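Local coordinates for xyloglucanase (PDB 2JEP), which hydrolyses the plant cell-wall polysaccharide xyloglucan, as a glycoside hydrolase of family 5 built on a TIM barrel, at residues 46-51 with 68-73; 134-139 with 144-149; 140-145 with 154-159; 279-284 with 289-294; 372-375 with 380-383. All coordinates share one frame; numbering follows the deposited sequence.

Interaction 1: 46-51 with 68-73; sequences WNLGNQ and PTVTPE
Leu48, Gln51 and Val70 pack together where the first strand of the TIM barrel, 45-48, gives way to the loop that leads on to helix 72-80. Leu48 is the centre of an inverse gamma turn, which swings the chain aside as it leaves the barrel. The tight part of the contact is made by Val70, whose CG2 methyl sits over the flat face of the Gln51 amide, 3.5 Å from Gln51 CD. A bend at the second torsion of Gln51 (chi2 -91°) swings the amide across to Val70. The same methyl also meets Leu48, tip to tip, Leu48 CD2 standing 4.0 Å from Val70 CG2. Tyr118 and Val115 of helix 106-120 complete this buried side.

The Pro68 side is looser. Pro68 directs its CB away from 46-51 and is partly exposed, and a polar bridge takes the place of apolar packing. Gln51 NE2 donates to Pro68 O at 2.9 Å, a fairly straight bond (161°) lying near the amide plane but tilted from the plane of the carbonyl. Arg376 also holds Gln51 OE1, so both ends of the amide are gripped and its rotation is fixed. Cutting Gln51 back to an alanine is likely to leave Pro68 O without its amide donor and Arg376 without an acceptor, and to open a gap beside Val70 CG2. A single water closes the polar bridge, donating one hydrogen to Gln51 OE1 at 2.8 Å and the other to Pro68 O.

Interaction 2: 134-139 with 144-149; sequences GYNSVQ and LVNGGN
Asn136 and Asn146 reach for each other from the two sides of the contact and pair amide to amide, each giving its N-H to the other's oxygen. Asn136 ND2 reaches Asn146 OD1 at 2.9 Å, and Asn146 ND2 reaches Asn136 OD1 at 3.0 Å. Both oxygens accept in their carbonyl planes, on a lone pair. The two amides are nevertheless not coplanar: their planes are turned 35° apart, so each donor group is twisted somewhat from its acceptor and neither bond is quite straight. With chi1 at 54°, Asn146 CG lies between its own backbone N and carbonyl carbon, which aims the amide across at Asn136. The reciprocal pairing fixes the rotation of both groups.

Leu144 fills the angle beside the pair. Its CD2 methyl lies over the flat of the peptide bond joining Tyr135 to Asn136, 3.6 Å from Asn136 N, while CD1 stands over the nitrogen end of the Asn136 amide face, 3.7 Å from Asn136 ND2. Tyr135 points the other way, its OH bonded to Glu182.

Both segments belong to the long loop between strand 125-128 and helix 150-167. A type I turn from Leu144 to Gly147 redirects the chain, Val145 packs on helix 193-211, and Asn149 caps the start of helix 150-167 through the backbone N of Ala152.

Interaction 3: 140-145 with 154-159; sequences GGWLLV and KEKYKK
Trp142 takes a chi1 of 60°, which tucks CG between its own backbone N and carbonyl carbon and turns the indole toward helix 150-167. Lys156 meets it with CG anti to the backbone N (chi1 -177°) and every later torsion extended, so the whole aliphatic chain runs slantwise across one face of the indole. CD lies over the six-membered part, 3.7 Å from Trp142 CE3. CE is centred above the ring system in a CH-pi contact, and the ammonium group ends above the pyrrole portion, with NZ 3.9 Å from the centroid of the Trp142 five-membered ring. NZ stands only 16° off the ring normal, a true cation-pi position in which the charge looks into the pi cloud.

The indole is covered on its opposite face too, by Leu143 CB of its own segment. At its far edge Trp142 CH2 meets the helix itself, 3.8 Å from Tyr157 CA, while Trp142 NE1 is spent on Asp133 OD2. Leu143, the centre of an inverse gamma turn, drops its two methyls against the Tyr157 ring, CD1 at 3.6 Å from Tyr157 CD1. The Tyr157 hydroxyl is held by Ser179 O.

Here the loop following strand 125-128 folds back on helix 150-167, to which it leads. Leu143 and Tyr157 also touch helix 193-211 through Tyr202 and Phe206, and Trp161, one turn along helix 150-167, meets the Tyr157 ring edge to face.

Interaction 4: 279-284 with 289-294; sequences ITQWGA and PAKKST
Lys291 O takes two backbone hydrogens from consecutive residues, Thr280 N at 2.9 Å and Gln281 N at the same distance. The two donors arrive from opposite faces of its carbonyl plane, and the Gln281 bond is the more bent, at 135°. Ile279 adds a C-H contact, its CA 3.5 Å from Lys291 O. Next comes a water that donates to Gln281 O and accepts from Ser293 N, joining the backbones a step further on.

Lys292, fully extended beyond CG, lays its chain along 281-284 until NZ makes a weak bond to Gly283 O at 3.2 Å. A second water links NZ to Ala284 O. A leucine at Lys292 would probably leave Gly283 O and that water without their ammonium partner.

Outside this, Ile279 CG2 packs 3.4 Å from Ser293 OG, which is bonded to Asp270. Lys291 crosses Thr280 and Gln281 with its aliphatic part, CB lying 3.5 Å from Thr280 OG1. Thr280 OG1 and Gln281 NE2 share Asp333, and Gln281 OE1 takes Ser286 OG and Thr287 N. The two segments double back on each other within the long beta-alpha connection of the TIM barrel that runs from strand 259-265 to helix 298-313.

Interaction 5: 372-375 with 380-383; sequences ALFN and TVTQ
Phe374 and Val381 form the non-hydrogen-bonded pair of a short antiparallel hairpin, and Asn375 and Thr380 the hydrogen-bonded one. In the latter pair Asn375 N donates to Thr380 O at 2.8 Å, while the return bond from Thr380 N to Asn375 O is weak. At the other end Leu373 O accepts twice, from Thr382 N at 2.8 Å and from Gln383 N at 3.2 Å. Both donors sit above the same face of its carbonyl plane, so one oxygen grips two successive N-H groups where the hairpin ends and the chain turns into helix 384-393. Thr380 O has a further C-H contact, with Phe374 CA.

Among the side chains, Val381 CG2 meets the Phe374 ring obliquely, 4.0 Å from Phe374 CE1. Leu373 CD2 crosses Gln383 at about a right angle, 3.7 Å from Gln383 CB. On the face bearing Asn375 and Thr380, Thr382 CG2 and Thr380 OG1 both rest on Asn375 CB. Thr382 holds its hydroxyl between backbone N and carbonyl carbon (chi1 54°), where Asn366 OD1 bonds it; Asn366 ND2 also donates to Phe374 O.

Along the chain the hairpin comes between strand 357-362 and helix 384-393. Leu373, Phe374 and Val381 pack on Ile387 of that helix, and Phe374 and Val381 also touch Lys77 of helix 72-80.

How the interactions relate
Interactions 1 and 5 touch where Trp46 NE1 lies 3.5 Å from Phe374 CE2. Asp362 accepts from both Trp46 NE1 and Leu373 N, and Arg376, in the hairpin turn of interaction 5, reaches back to Gly49 O. Interactions 2 and 3 share Leu144 and Val145, with centres about 8 Å apart: the same loop folds on itself in interaction 2 and against helix 150-167 in interaction 3. Interaction 4 is remote, its centre about 41 Å from that of interaction 3. The bound calcium ion lies about 5 Å from the Tyr135 side chain. In family 5 enzymes the active site lies at the C-terminal ends of the barrel strands, and the loops of interactions 1, 2 and 3 follow such strands.

Interaction 1: 46-51 with 68-73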
# COMPACT_ATOMS: atom_id res chain seq x y z
N TRP A 46 4.43 -0.73 8.03
CA TRP A 46 3.39 -1.62 8.51
C TRP A 46 2.04 -1.05 8.10
O TRP A 46 1.78 0.13 8.28
CB TRP A 46 3.52 -1.76 10.01
CG TRP A 46 2.55 -2.66 10.72
CD1 TRP A 46 2.72 -3.97 11.00
CD2 TRP A 46 1.29 -2.28 11.29
NE1 TRP A 46 1.63 -4.45 11.73
CE2 TRP A 46 0.75 -3.41 11.93
CE3 TRP A 46 0.58 -1.07 11.36
CZ2 TRP A 46 -0.47 -3.37 12.62
CZ3 TRP A 46 -0.62 -1.04 12.04
CH2 TRP A 46 -1.13 -2.18 12.65
N ASN A 47 1.18 -1.90 7.53
CA ASN A 47 -0.17 -1.49 7.16
C ASN A 47 -1.14 -1.68 8.30
O ASN A 47 -1.21 -2.76 8.90
CB ASN A 47 -0.71 -2.38 6.03
CG ASN A 47 -0.25 -1.99 4.66
OD1 ASN A 47 -0.89 -1.15 3.99
ND2 ASN A 47 0.84 -2.62 4.21
N LEU A 48 -1.94 -0.65 8.52
CA LEU A 48 -3.06 -0.69 9.43
C LEU A 48 -4.25 -1.31 8.69
O LEU A 48 -5.24 -0.66 8.35
CB LEU A 48 -3.34 0.73 9.94
CG LEU A 48 -4.48 0.94 10.95
CD1 LEU A 48 -4.20 0.23 12.28
CD2 LEU A 48 -4.68 2.45 11.19
N GLY A 49 -4.12 -2.60 8.38
CA GLY A 49 -5.03 -3.25 7.48
C GLY A 49 -6.36 -3.62 8.13
O GLY A 49 -6.44 -3.86 9.35
N ASN A 50 -7.38 -3.77 7.29
CA ASN A 50 -8.72 -4.13 7.71
C ASN A 50 -9.24 -3.17 8.78
O ASN A 50 -9.86 -3.57 9.78
CB ASN A 50 -8.78 -5.61 8.15
CG ASN A 50 -8.78 -6.57 6.99
OD1 ASN A 50 -8.41 -6.20 5.87
ND2 ASN A 50 -9.13 -7.82 7.26
N GLN A 51 -9.03 -1.87 8.53
CA GLN A 51 -9.58 -0.83 9.39
C GLN A 51 -10.32 0.19 8.55
O GLN A 51 -11.48 -0.05 8.19
CB GLN A 51 -8.50 -0.22 10.31
CG GLN A 51 -7.80 -1.28 11.22
CD GLN A 51 -8.39 -1.55 12.60
OE1 GLN A 51 -7.67 -2.07 13.47
NE2 GLN A 51 -9.68 -1.21 12.83
N PRO A 68 -11.01 -3.93 16.30
CA PRO A 68 -11.55 -2.87 17.14
C PRO A 68 -11.27 -1.49 16.56
O PRO A 68 -10.42 -1.32 15.68
CB PRO A 68 -10.84 -3.08 18.48
CG PRO A 68 -9.70 -3.89 18.21
CD PRO A 68 -9.82 -4.55 16.90
N THR A 69 -11.97 -0.49 17.09
CA THR A 69 -11.67 0.88 16.71
C THR A 69 -10.20 1.16 17.00
O THR A 69 -9.68 0.79 18.04
CB THR A 69 -12.58 1.85 17.52
OG1 THR A 69 -13.93 1.55 17.16
CG2 THR A 69 -12.25 3.33 17.21
N VAL A 70 -9.53 1.82 16.07
CA VAL A 70 -8.11 2.08 16.22
C VAL A 70 -7.89 3.04 17.38
O VAL A 70 -8.66 4.00 17.58
CB VAL A 70 -7.51 2.69 14.91
CG1 VAL A 70 -6.01 2.95 15.06
CG2 VAL A 70 -7.75 1.75 13.72
N THR A 71 -6.85 2.78 18.16
CA THR A 71 -6.44 3.65 19.27
C THR A 71 -4.95 3.99 19.14
O THR A 71 -4.20 3.29 18.49
CB THR A 71 -6.69 2.97 20.61
OG1 THR A 71 -5.92 1.76 20.63
CG2 THR A 71 -8.16 2.61 20.79
N PRO A 72 -4.51 5.09 19.77
CA PRO A 72 -3.12 5.46 19.65
C PRO A 72 -2.16 4.40 20.18
O PRO A 72 -1.02 4.30 19.72
CB PRO A 72 -3.01 6.77 20.46
CG PRO A 72 -4.31 7.05 20.98
CD PRO A 72 -5.31 6.07 20.53
N GLU A 73 -2.62 3.62 21.16
CA GLU A 73 -1.78 2.59 21.76
C GLU A 73 -1.32 1.56 20.73
O GLU A 73 -0.21 1.04 20.83
CB GLU A 73 -2.49 1.90 22.91
CG GLU A 73 -2.65 2.78 24.17
CD GLU A 73 -3.80 3.76 24.14
OE1 GLU A 73 -4.56 3.83 23.16
OE2 GLU A 73 -3.93 4.48 25.15
O HOH W 1 -7.64 -1.47 16.23

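Interaction 2: 134-139 with 144-149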
# COMPACT_ATOMS: atom_id res chain seq x y z
N GLY A 134 -11.55 1.64 -5.65
CA GLY A 134 -11.05 1.27 -6.96
C GLY A 134 -11.33 -0.13 -7.43
O GLY A 134 -10.94 -0.48 -8.55
N TYR A 135 -12.03 -0.93 -6.61
CA TYR A 135 -12.34 -2.31 -6.97
C TYR A 135 -13.72 -2.51 -7.57
O TYR A 135 -14.73 -2.10 -6.99
CB TYR A 135 -12.27 -3.18 -5.75
CG TYR A 135 -10.89 -3.45 -5.15
CD1 TYR A 135 -9.93 -4.15 -5.86
CD2 TYR A 135 -10.62 -3.08 -3.84
CE1 TYR A 135 -8.69 -4.45 -5.29
CE2 TYR A 135 -9.41 -3.38 -3.26
CZ TYR A 135 -8.45 -4.07 -3.98
OH TYR A 135 -7.25 -4.37 -3.36
N ASN A 136 -13.77 -3.23 -8.69
CA ASN A 136 -15.03 -3.70 -9.26
C ASN A 136 -15.81 -4.56 -8.28
O ASN A 136 -17.04 -4.48 -8.25
CB ASN A 136 -14.77 -4.50 -10.55
CG ASN A 136 -14.49 -3.63 -11.74
OD1 ASN A 136 -13.30 -3.34 -12.06
ND2 ASN A 136 -15.52 -3.17 -12.39
N SER A 137 -15.11 -5.34 -7.48
CA SER A 137 -15.76 -6.31 -6.59
C SER A 137 -16.27 -5.74 -5.28
O SER A 137 -16.92 -6.45 -4.51
CB SER A 137 -14.79 -7.45 -6.30
OG SER A 137 -13.66 -6.97 -5.60
N VAL A 138 -15.98 -4.48 -4.99
CA VAL A 138 -16.45 -3.84 -3.74
C VAL A 138 -17.78 -3.16 -3.99
O VAL A 138 -17.94 -2.44 -4.97
CB VAL A 138 -15.40 -2.84 -3.23
CG1 VAL A 138 -15.98 -1.85 -2.21
CG2 VAL A 138 -14.20 -3.60 -2.66
N GLN A 139 -18.75 -3.36 -3.10
CA GLN A 139 -20.03 -2.68 -3.22
C GLN A 139 -19.82 -1.17 -3.09
O GLN A 139 -19.29 -0.70 -2.10
CB GLN A 139 -21.00 -3.19 -2.14
CG GLN A 139 -22.41 -2.62 -2.24
CD GLN A 139 -23.06 -2.82 -3.61
OE1 GLN A 139 -23.57 -1.88 -4.22
NE2 GLN A 139 -23.04 -4.05 -4.09
N LEU A 144 -13.17 3.05 -11.50
CA LEU A 144 -13.12 1.84 -12.30
C LEU A 144 -12.55 2.16 -13.66
O LEU A 144 -13.20 2.84 -14.46
CB LEU A 144 -14.52 1.20 -12.44
CG LEU A 144 -15.22 0.82 -11.15
CD1 LEU A 144 -16.59 0.20 -11.42
CD2 LEU A 144 -14.38 -0.09 -10.23
N VAL A 145 -11.37 1.60 -13.96
CA VAL A 145 -10.76 1.87 -15.27
C VAL A 145 -11.67 1.42 -16.43
O VAL A 145 -11.58 1.93 -17.51
CB VAL A 145 -9.38 1.23 -15.41
CG1 VAL A 145 -8.39 1.90 -14.44
CG2 VAL A 145 -9.44 -0.29 -15.19
N ASN A 146 -12.50 0.40 -16.16
CA ASN A 146 -13.43 -0.17 -17.13
C ASN A 146 -14.80 0.51 -17.10
O ASN A 146 -15.66 0.18 -17.91
CB ASN A 146 -13.59 -1.68 -16.91
CG ASN A 146 -13.99 -2.04 -15.49
OD1 ASN A 146 -15.13 -2.54 -15.24
ND2 ASN A 146 -13.11 -1.79 -14.57
N GLY A 147 -15.02 1.44 -16.18
CA GLY A 147 -16.32 2.07 -16.04
C GLY A 147 -16.71 2.86 -17.26
O GLY A 147 -15.88 3.41 -17.97
N GLY A 148 -18.02 2.93 -17.51
CA GLY A 148 -18.50 3.60 -18.70
C GLY A 148 -18.52 5.10 -18.69
O GLY A 148 -18.52 5.72 -19.75
N ASN A 149 -18.60 5.71 -17.53
CA ASN A 149 -18.72 7.18 -17.41
C ASN A 149 -17.43 7.77 -16.87
O ASN A 149 -17.35 8.20 -15.73
CB ASN A 149 -19.92 7.56 -16.52
CG ASN A 149 -20.31 9.06 -16.63
OD1 ASN A 149 -19.51 9.91 -17.07
ND2 ASN A 149 -21.56 9.38 -16.20

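Interaction 3: 140-145 with 154-159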
# COMPACT_ATOMS: atom_id res chain seq x y z
N GLY A 140 -20.22 -0.42 -4.12
CA GLY A 140 -19.98 1.01 -4.16
C GLY A 140 -18.70 1.39 -4.86
O GLY A 140 -18.42 2.57 -5.00
N GLY A 141 -17.90 0.42 -5.26
CA GLY A 141 -16.65 0.72 -5.97
C GLY A 141 -16.96 1.47 -7.26
O GLY A 141 -17.80 1.02 -8.04
N TRP A 142 -16.27 2.59 -7.47
CA TRP A 142 -16.61 3.51 -8.56
C TRP A 142 -15.39 4.00 -9.38
O TRP A 142 -15.57 4.54 -10.47
CB TRP A 142 -17.37 4.74 -8.00
CG TRP A 142 -16.56 5.47 -6.99
CD1 TRP A 142 -16.52 5.23 -5.63
CD2 TRP A 142 -15.59 6.50 -7.24
NE1 TRP A 142 -15.59 6.06 -5.04
CE2 TRP A 142 -15.01 6.85 -6.00
CE3 TRP A 142 -15.15 7.18 -8.39
CZ2 TRP A 142 -14.03 7.83 -5.89
CZ3 TRP A 142 -14.18 8.14 -8.27
CH2 TRP A 142 -13.63 8.46 -7.04
N LEU A 143 -14.18 3.85 -8.85
CA LEU A 143 -12.98 4.35 -9.50
C LEU A 143 -12.49 3.20 -10.36
O LEU A 143 -11.59 2.44 -10.02
CB LEU A 143 -11.95 4.80 -8.45
CG LEU A 143 -10.64 5.34 -9.01
CD1 LEU A 143 -10.83 6.63 -9.83
CD2 LEU A 143 -9.62 5.52 -7.89
N LEU A 144 -13.17 3.05 -11.50
CA LEU A 144 -13.12 1.84 -12.30
C LEU A 144 -12.55 2.16 -13.66
O LEU A 144 -13.20 2.84 -14.46
CB LEU A 144 -14.52 1.20 -12.44
CG LEU A 144 -15.22 0.82 -11.15
CD1 LEU A 144 -16.59 0.20 -11.42
CD2 LEU A 144 -14.38 -0.09 -10.23
N VAL A 145 -11.37 1.60 -13.96
CA VAL A 145 -10.76 1.87 -15.27
C VAL A 145 -11.67 1.42 -16.43
O VAL A 145 -11.58 1.93 -17.51
CB VAL A 145 -9.38 1.23 -15.41
CG1 VAL A 145 -8.39 1.90 -14.44
CG2 VAL A 145 -9.44 -0.29 -15.19
N LYS A 154 -13.70 10.70 -13.31
CA LYS A 154 -12.57 11.60 -13.19
C LYS A 154 -12.90 12.86 -12.42
O LYS A 154 -12.05 13.35 -11.64
CB LYS A 154 -12.03 11.96 -14.57
CG LYS A 154 -11.33 10.79 -15.24
CD LYS A 154 -10.98 11.12 -16.69
CE LYS A 154 -10.19 10.03 -17.34
NZ LYS A 154 -9.80 10.42 -18.73
N GLU A 155 -14.11 13.39 -12.60
CA GLU A 155 -14.48 14.57 -11.85
C GLU A 155 -14.69 14.27 -10.37
O GLU A 155 -14.28 15.03 -9.52
CB GLU A 155 -15.75 15.19 -12.46
CG GLU A 155 -16.28 16.43 -11.78
CD GLU A 155 -15.40 17.65 -11.87
OE1 GLU A 155 -14.53 17.70 -12.76
OE2 GLU A 155 -15.64 18.59 -11.03
N LYS A 156 -15.34 13.15 -10.08
CA LYS A 156 -15.51 12.72 -8.70
C LYS A 156 -14.17 12.53 -8.03
O LYS A 156 -13.94 12.96 -6.91
CB LYS A 156 -16.32 11.43 -8.68
CG LYS A 156 -16.65 10.86 -7.30
CD LYS A 156 -17.67 9.72 -7.43
CE LYS A 156 -18.01 9.06 -6.12
NZ LYS A 156 -19.14 8.09 -6.31
N TYR A 157 -13.26 11.84 -8.72
CA TYR A 157 -11.93 11.61 -8.19
C TYR A 157 -11.18 12.92 -7.89
O TYR A 157 -10.57 13.07 -6.83
CB TYR A 157 -11.17 10.74 -9.19
CG TYR A 157 -9.79 10.30 -8.79
CD1 TYR A 157 -9.61 9.35 -7.78
CD2 TYR A 157 -8.66 10.77 -9.44
CE1 TYR A 157 -8.35 8.88 -7.46
CE2 TYR A 157 -7.40 10.32 -9.11
CZ TYR A 157 -7.24 9.37 -8.12
OH TYR A 157 -5.96 8.94 -7.81
N LYS A 158 -11.22 13.86 -8.84
CA LYS A 158 -10.66 15.17 -8.61
C LYS A 158 -11.23 15.82 -7.35
O LYS A 158 -10.50 16.32 -6.51
CB LYS A 158 -10.89 16.06 -9.84
CG LYS A 158 -10.41 17.53 -9.67
CD LYS A 158 -10.84 18.34 -10.89
CE LYS A 158 -10.66 19.82 -10.75
NZ LYS A 158 -11.24 20.45 -11.98
N LYS A 159 -12.56 15.86 -7.25
CA LYS A 159 -13.19 16.54 -6.12
C LYS A 159 -12.87 15.86 -4.79
O LYS A 159 -12.67 16.54 -3.77
CB LYS A 159 -14.71 16.63 -6.34
CG LYS A 159 -15.13 17.57 -7.45
CD LYS A 159 -14.83 19.04 -7.10
CE LYS A 159 -15.56 20.04 -7.99
NZ LYS A 159 -15.29 21.43 -7.46

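Interaction 4: 279-284 with 289-294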
# COMPACT_ATOMS: atom_id res chain seq x y z
N ILE A 279 0.50 -25.53 -0.15
CA ILE A 279 1.86 -25.02 -0.08
C ILE A 279 1.99 -24.22 1.21
O ILE A 279 1.28 -23.23 1.43
CB ILE A 279 2.18 -24.11 -1.29
CG1 ILE A 279 2.00 -24.85 -2.62
CG2 ILE A 279 3.58 -23.51 -1.15
CD1 ILE A 279 2.92 -26.08 -2.83
N THR A 280 2.92 -24.66 2.07
CA THR A 280 3.09 -24.10 3.39
C THR A 280 4.54 -23.70 3.71
O THR A 280 4.82 -23.26 4.82
CB THR A 280 2.60 -25.11 4.44
OG1 THR A 280 3.30 -26.34 4.23
CG2 THR A 280 1.09 -25.35 4.33
N GLN A 281 5.44 -23.84 2.73
CA GLN A 281 6.85 -23.56 2.93
C GLN A 281 7.38 -22.77 1.75
O GLN A 281 6.79 -22.79 0.68
CB GLN A 281 7.66 -24.86 3.10
CG GLN A 281 7.01 -25.83 4.10
CD GLN A 281 7.86 -27.01 4.43
OE1 GLN A 281 8.94 -27.23 3.85
NE2 GLN A 281 7.39 -27.79 5.39
N TRP A 282 8.49 -22.08 1.97
CA TRP A 282 9.10 -21.21 0.98
C TRP A 282 10.59 -21.09 1.25
O TRP A 282 11.01 -21.00 2.40
CB TRP A 282 8.46 -19.81 1.04
CG TRP A 282 8.98 -18.86 -0.01
CD1 TRP A 282 8.50 -18.72 -1.29
CD2 TRP A 282 10.11 -17.99 0.09
NE1 TRP A 282 9.26 -17.80 -1.96
CE2 TRP A 282 10.27 -17.37 -1.15
CE3 TRP A 282 11.03 -17.69 1.11
CZ2 TRP A 282 11.25 -16.43 -1.39
CZ3 TRP A 282 12.02 -16.79 0.86
CH2 TRP A 282 12.13 -16.17 -0.38
N GLY A 283 11.36 -21.01 0.17
CA GLY A 283 12.77 -20.73 0.22
C GLY A 283 13.62 -21.94 0.52
O GLY A 283 13.14 -23.05 0.74
N ALA A 284 14.91 -21.68 0.55
CA ALA A 284 15.90 -22.76 0.60
C ALA A 284 15.79 -23.61 1.84
O ALA A 284 16.17 -24.79 1.79
CB ALA A 284 17.31 -22.18 0.51
N PRO A 289 9.63 -30.94 -0.21
CA PRO A 289 9.32 -30.31 -1.50
C PRO A 289 7.84 -30.35 -1.85
O PRO A 289 7.38 -29.53 -2.64
CB PRO A 289 10.14 -31.13 -2.49
CG PRO A 289 10.27 -32.47 -1.86
CD PRO A 289 10.40 -32.19 -0.39
N ALA A 290 7.10 -31.31 -1.29
CA ALA A 290 5.68 -31.40 -1.54
C ALA A 290 4.89 -30.25 -0.93
O ALA A 290 3.74 -30.01 -1.30
CB ALA A 290 5.15 -32.73 -1.05
N LYS A 291 5.53 -29.52 -0.02
CA LYS A 291 4.89 -28.39 0.65
C LYS A 291 5.46 -27.04 0.21
O LYS A 291 5.15 -26.02 0.79
CB LYS A 291 4.99 -28.58 2.16
CG LYS A 291 4.40 -29.92 2.63
CD LYS A 291 4.47 -30.07 4.16
CE LYS A 291 3.96 -31.41 4.65
NZ LYS A 291 3.87 -31.48 6.14
N LYS A 292 6.30 -27.07 -0.83
CA LYS A 292 7.03 -25.89 -1.33
C LYS A 292 6.59 -25.66 -2.77
O LYS A 292 6.39 -26.63 -3.53
CB LYS A 292 8.53 -26.17 -1.29
CG LYS A 292 9.41 -25.02 -1.67
CD LYS A 292 10.88 -25.46 -1.75
CE LYS A 292 11.80 -24.29 -1.90
NZ LYS A 292 13.25 -24.69 -2.00
N SER A 293 6.46 -24.40 -3.18
CA SER A 293 6.11 -24.10 -4.57
C SER A 293 7.22 -24.60 -5.50
O SER A 293 8.34 -24.88 -5.07
CB SER A 293 5.94 -22.60 -4.77
OG SER A 293 5.08 -22.03 -3.79
N THR A 294 6.91 -24.66 -6.79
CA THR A 294 7.90 -25.06 -7.80
C THR A 294 8.52 -23.85 -8.50
O THR A 294 9.37 -24.02 -9.37
CB THR A 294 7.27 -25.98 -8.84
OG1 THR A 294 6.09 -25.37 -9.35
CG2 THR A 294 6.92 -27.33 -8.19
O HOH W 2 6.98 -21.75 -1.89
O HOH W 3 14.14 -26.39 0.16

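Interaction 5: 372-375 with 380-383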
# COMPACT_ATOMS: atom_id res chain seq x y z
N ALA A 372 -1.82 -11.07 10.90
CA ALA A 372 -1.46 -10.19 11.98
C ALA A 372 -0.14 -10.55 12.66
O ALA A 372 0.18 -11.72 12.86
CB ALA A 372 -2.57 -10.21 13.01
N LEU A 373 0.58 -9.50 13.09
CA LEU A 373 1.74 -9.64 13.95
C LEU A 373 1.47 -9.18 15.38
O LEU A 373 2.32 -9.40 16.26
CB LEU A 373 2.94 -8.85 13.42
CG LEU A 373 3.26 -9.02 11.93
CD1 LEU A 373 4.45 -8.12 11.55
CD2 LEU A 373 3.50 -10.50 11.56
N PHE A 374 0.33 -8.51 15.58
CA PHE A 374 -0.11 -7.98 16.87
C PHE A 374 -1.56 -8.39 17.11
O PHE A 374 -2.32 -8.54 16.15
CB PHE A 374 -0.05 -6.45 16.88
CG PHE A 374 1.31 -5.91 16.57
CD1 PHE A 374 2.24 -5.65 17.59
CD2 PHE A 374 1.66 -5.60 15.27
CE1 PHE A 374 3.49 -5.15 17.29
CE2 PHE A 374 2.92 -5.09 14.97
CZ PHE A 374 3.83 -4.87 15.97
N ASN A 375 -1.92 -8.57 18.38
CA ASN A 375 -3.32 -8.72 18.74
C ASN A 375 -3.82 -7.33 19.12
O ASN A 375 -3.36 -6.71 20.08
CB ASN A 375 -3.57 -9.76 19.85
CG ASN A 375 -5.05 -9.89 20.19
OD1 ASN A 375 -5.70 -8.90 20.48
ND2 ASN A 375 -5.58 -11.11 20.14
N THR A 380 -0.70 -6.69 22.18
CA THR A 380 0.38 -7.59 22.41
C THR A 380 0.93 -8.04 21.07
O THR A 380 0.25 -8.04 20.04
CB THR A 380 -0.07 -8.79 23.23
OG1 THR A 380 -1.14 -9.44 22.56
CG2 THR A 380 -0.48 -8.34 24.66
N VAL A 381 2.19 -8.40 21.09
CA VAL A 381 2.81 -9.03 19.94
C VAL A 381 2.36 -10.47 19.83
O VAL A 381 2.39 -11.19 20.82
CB VAL A 381 4.36 -9.01 20.08
CG1 VAL A 381 5.03 -9.79 18.97
CG2 VAL A 381 4.87 -7.55 20.14
N THR A 382 1.96 -10.91 18.64
CA THR A 382 1.62 -12.30 18.42
C THR A 382 2.61 -13.05 17.51
O THR A 382 2.58 -14.29 17.47
CB THR A 382 0.22 -12.43 17.81
OG1 THR A 382 0.19 -11.62 16.63
CG2 THR A 382 -0.86 -12.00 18.81
N GLN A 383 3.47 -12.33 16.80
CA GLN A 383 4.44 -12.94 15.88
C GLN A 383 5.81 -12.30 16.03
O GLN A 383 6.32 -11.65 15.13
CB GLN A 383 3.93 -12.83 14.44
CG GLN A 383 2.59 -13.49 14.20
CD GLN A 383 2.61 -15.01 14.28
OE1 GLN A 383 3.68 -15.64 14.23
NE2 GLN A 383 1.43 -15.61 14.39